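Side-chain contact in transcriptional repressor (Vibrio fischeri, PDB 3KV1), which probably binds a sugar effector through this domain and represses transcription as a DNA-binding regulator of the SorC family: residues A[187-192]-A[244-249]. Numbering follows the deposited sequence.
Sequences GDIGGF and GVIDVL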
loop_
_atom_site.group_PDB
_atom_site.type_symbol
_atom_site.label_atom_id
_atom_site.label_comp_id
_atom_site.label_asym_id
_atom_site.label_seq_id
_atom_site.Cartn_x
_atom_site.Cartn_y
_atom_site.Cartn_z
ATOM N N GLY A 187 8.237 -1.951 -26.102
ATOM C CA GLY A 187 7.052 -1.881 -25.260
ATOM C C GLY A 187 7.264 -2.433 -23.871
ATOM O O GLY A 187 8.322 -3.015 -23.570
ATOM N N ASP A 188 6.271 -2.205 -23.006
ATOM C CA ASP A 188 6.280 -2.828 -21.683
ATOM C C ASP A 188 5.007 -3.620 -21.500
ATOM O O ASP A 188 3.988 -3.393 -22.175
ATOM C CB ASP A 188 6.299 -1.799 -20.555
ATOM C CG ASP A 188 4.928 -1.164 -20.333
ATOM O OD1 ASP A 188 4.718 -0.068 -20.872
ATOM O OD2 ASP A 188 4.028 -1.749 -19.656
ATOM N N ILE A 189 5.083 -4.547 -20.561
ATOM C CA ILE A 189 3.918 -5.269 -20.088
ATOM C C ILE A 189 3.770 -5.060 -18.598
ATOM O O ILE A 189 4.697 -5.330 -17.825
ATOM C CB ILE A 189 3.977 -6.761 -20.462
ATOM C CG1 ILE A 189 2.654 -7.459 -20.091
ATOM C CG2 ILE A 189 5.199 -7.443 -19.857
ATOM C CD1 ILE A 189 2.346 -8.718 -20.956
ATOM N N GLY A 190 2.591 -4.580 -18.204
ATOM C CA GLY A 190 2.234 -4.362 -16.813
ATOM C C GLY A 190 2.938 -3.190 -16.143
ATOM O O GLY A 190 2.674 -2.869 -14.961
ATOM N N GLY A 191 3.818 -2.535 -16.888
ATOM C CA GLY A 191 4.705 -1.530 -16.318
ATOM C C GLY A 191 6.030 -2.045 -15.807
ATOM O O GLY A 191 6.966 -1.268 -15.530
ATOM N N PHE A 192 6.141 -3.363 -15.693
ATOM C CA PHE A 192 7.257 -3.945 -14.938
ATOM C C PHE A 192 8.293 -4.705 -15.741
ATOM O O PHE A 192 9.345 -5.070 -15.194
ATOM C CB PHE A 192 6.741 -4.808 -13.772
ATOM C CG PHE A 192 5.708 -5.852 -14.174
ATOM C CD1 PHE A 192 6.085 -6.996 -14.879
ATOM C CD2 PHE A 192 4.371 -5.690 -13.813
ATOM C CE1 PHE A 192 5.121 -7.958 -15.241
ATOM C CE2 PHE A 192 3.405 -6.655 -14.133
ATOM C CZ PHE A 192 3.792 -7.788 -14.857
ATOM N N GLY A 244 5.223 -14.729 -25.896
ATOM C CA GLY A 244 4.548 -15.980 -25.596
ATOM C C GLY A 244 3.805 -16.007 -24.264
ATOM O O GLY A 244 3.197 -17.021 -23.906
ATOM N N VAL A 245 3.848 -14.920 -23.497
ATOM C CA VAL A 245 3.246 -15.020 -22.160
ATOM C C VAL A 245 1.759 -14.741 -22.095
ATOM O O VAL A 245 1.126 -15.007 -21.045
ATOM C CB VAL A 245 3.964 -14.152 -21.115
ATOM C CG1 VAL A 245 5.463 -14.450 -21.101
ATOM C CG2 VAL A 245 3.717 -12.689 -21.395
ATOM N N ILE A 246 1.186 -14.206 -23.165
ATOM C CA ILE A 246 -0.208 -13.755 -23.099
ATOM C C ILE A 246 -1.188 -14.885 -23.347
ATOM O O ILE A 246 -0.998 -15.671 -24.294
ATOM C CB ILE A 246 -0.447 -12.638 -24.094
ATOM C CG1 ILE A 246 0.413 -11.442 -23.709
ATOM C CG2 ILE A 246 -1.926 -12.226 -24.087
ATOM C CD1 ILE A 246 0.320 -10.318 -24.735
ATOM N N ASP A 247 -2.198 -14.998 -22.484
ATOM C CA ASP A 247 -3.233 -16.003 -22.692
ATOM C C ASP A 247 -4.548 -15.431 -23.220
ATOM O O ASP A 247 -5.252 -16.078 -24.009
ATOM C CB ASP A 247 -3.431 -16.764 -21.408
ATOM C CG ASP A 247 -2.115 -17.335 -20.900
ATOM O OD1 ASP A 247 -1.567 -18.209 -21.623
ATOM O OD2 ASP A 247 -1.603 -16.881 -19.831
ATOM N N VAL A 248 -4.901 -14.237 -22.755
ATOM C CA VAL A 248 -6.128 -13.602 -23.211
ATOM C C VAL A 248 -5.788 -12.189 -23.719
ATOM O O VAL A 248 -5.240 -11.367 -22.963
ATOM C CB VAL A 248 -7.118 -13.483 -22.057
ATOM C CG1 VAL A 248 -8.365 -12.722 -22.493
ATOM C CG2 VAL A 248 -7.492 -14.882 -21.479
ATOM N N LEU A 249 -6.080 -11.914 -24.987
ATOM C CA LEU A 249 -5.753 -10.602 -25.542
ATOM C C LEU A 249 -7.050 -9.836 -25.685
ATOM O O LEU A 249 -7.983 -10.327 -26.307
ATOM C CB LEU A 249 -5.109 -10.754 -26.918
ATOM C CG LEU A 249 -4.828 -9.443 -27.652
ATOM C CD1 LEU A 249 -3.714 -8.700 -26.898
ATOM C CD2 LEU A 249 -4.430 -9.719 -29.119
#
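Ile189 and Ile246 mark the nearest approach of the two backbones, yet their CA atoms remain 9.9 Å apart and no hydrogen bond links the segments. Residues 187-189 finish the first arm of the β-hairpin of strands 185-189 and 193-196, whose turn closes through Phe192 N to Ile189 O at 3.2 Å; positive phi at Gly190 and Gly191 puts it close to type I'. Residues 244-247 lead from helix 234-242 into strand 248-252, with Gly244 leaving the helix at positive phi.

The gap is bridged by Ile189, whose end meets Val245 and Ile246. It carries CG1 anti to the backbone N (chi1 -173°) and continues nearly extended, delivering CD1 end-on between the two. Its CD1 lies 4.2 Å from Val245 CG2, one methyl against another, and 4.3 Å from Ile246 CG1, touched along its flank. Val245 directs its CB at the hairpin; Ile246 does not, but its CG1 branch turns toward Ile189. These loose van der Waals contacts bury 76 Å².

The turn after Ile189 is braced by Asp188, whose OD2 accepts from Gly191 N at 2.9 Å in an Asx motif, the donor standing 40° out of the carboxylate plane. A glycerol, probably from the crystallisation liquor, also hydrogen-bonds to OD2, while OD1 binds Asn162. Ile189 O sits over the centre of one face of the Phe192 ring, 3.6 Å above its plane.

Within the putative sugar-binding domain, grouped with Rossmann-like folds, this example of packing across a sheet joins hairpin to helix-to-strand link over strands 151-158 and 223-227, which separate 185-189 from 248-252. Val154 and Ile156 touch Ile189 and Ile246, respectively. Helix 215-219 adds Met215 and Leu218 against Ile189, and helix 234-242, a β-α-β crossover connection, packs Ala240 and Leu241 onto Ile246.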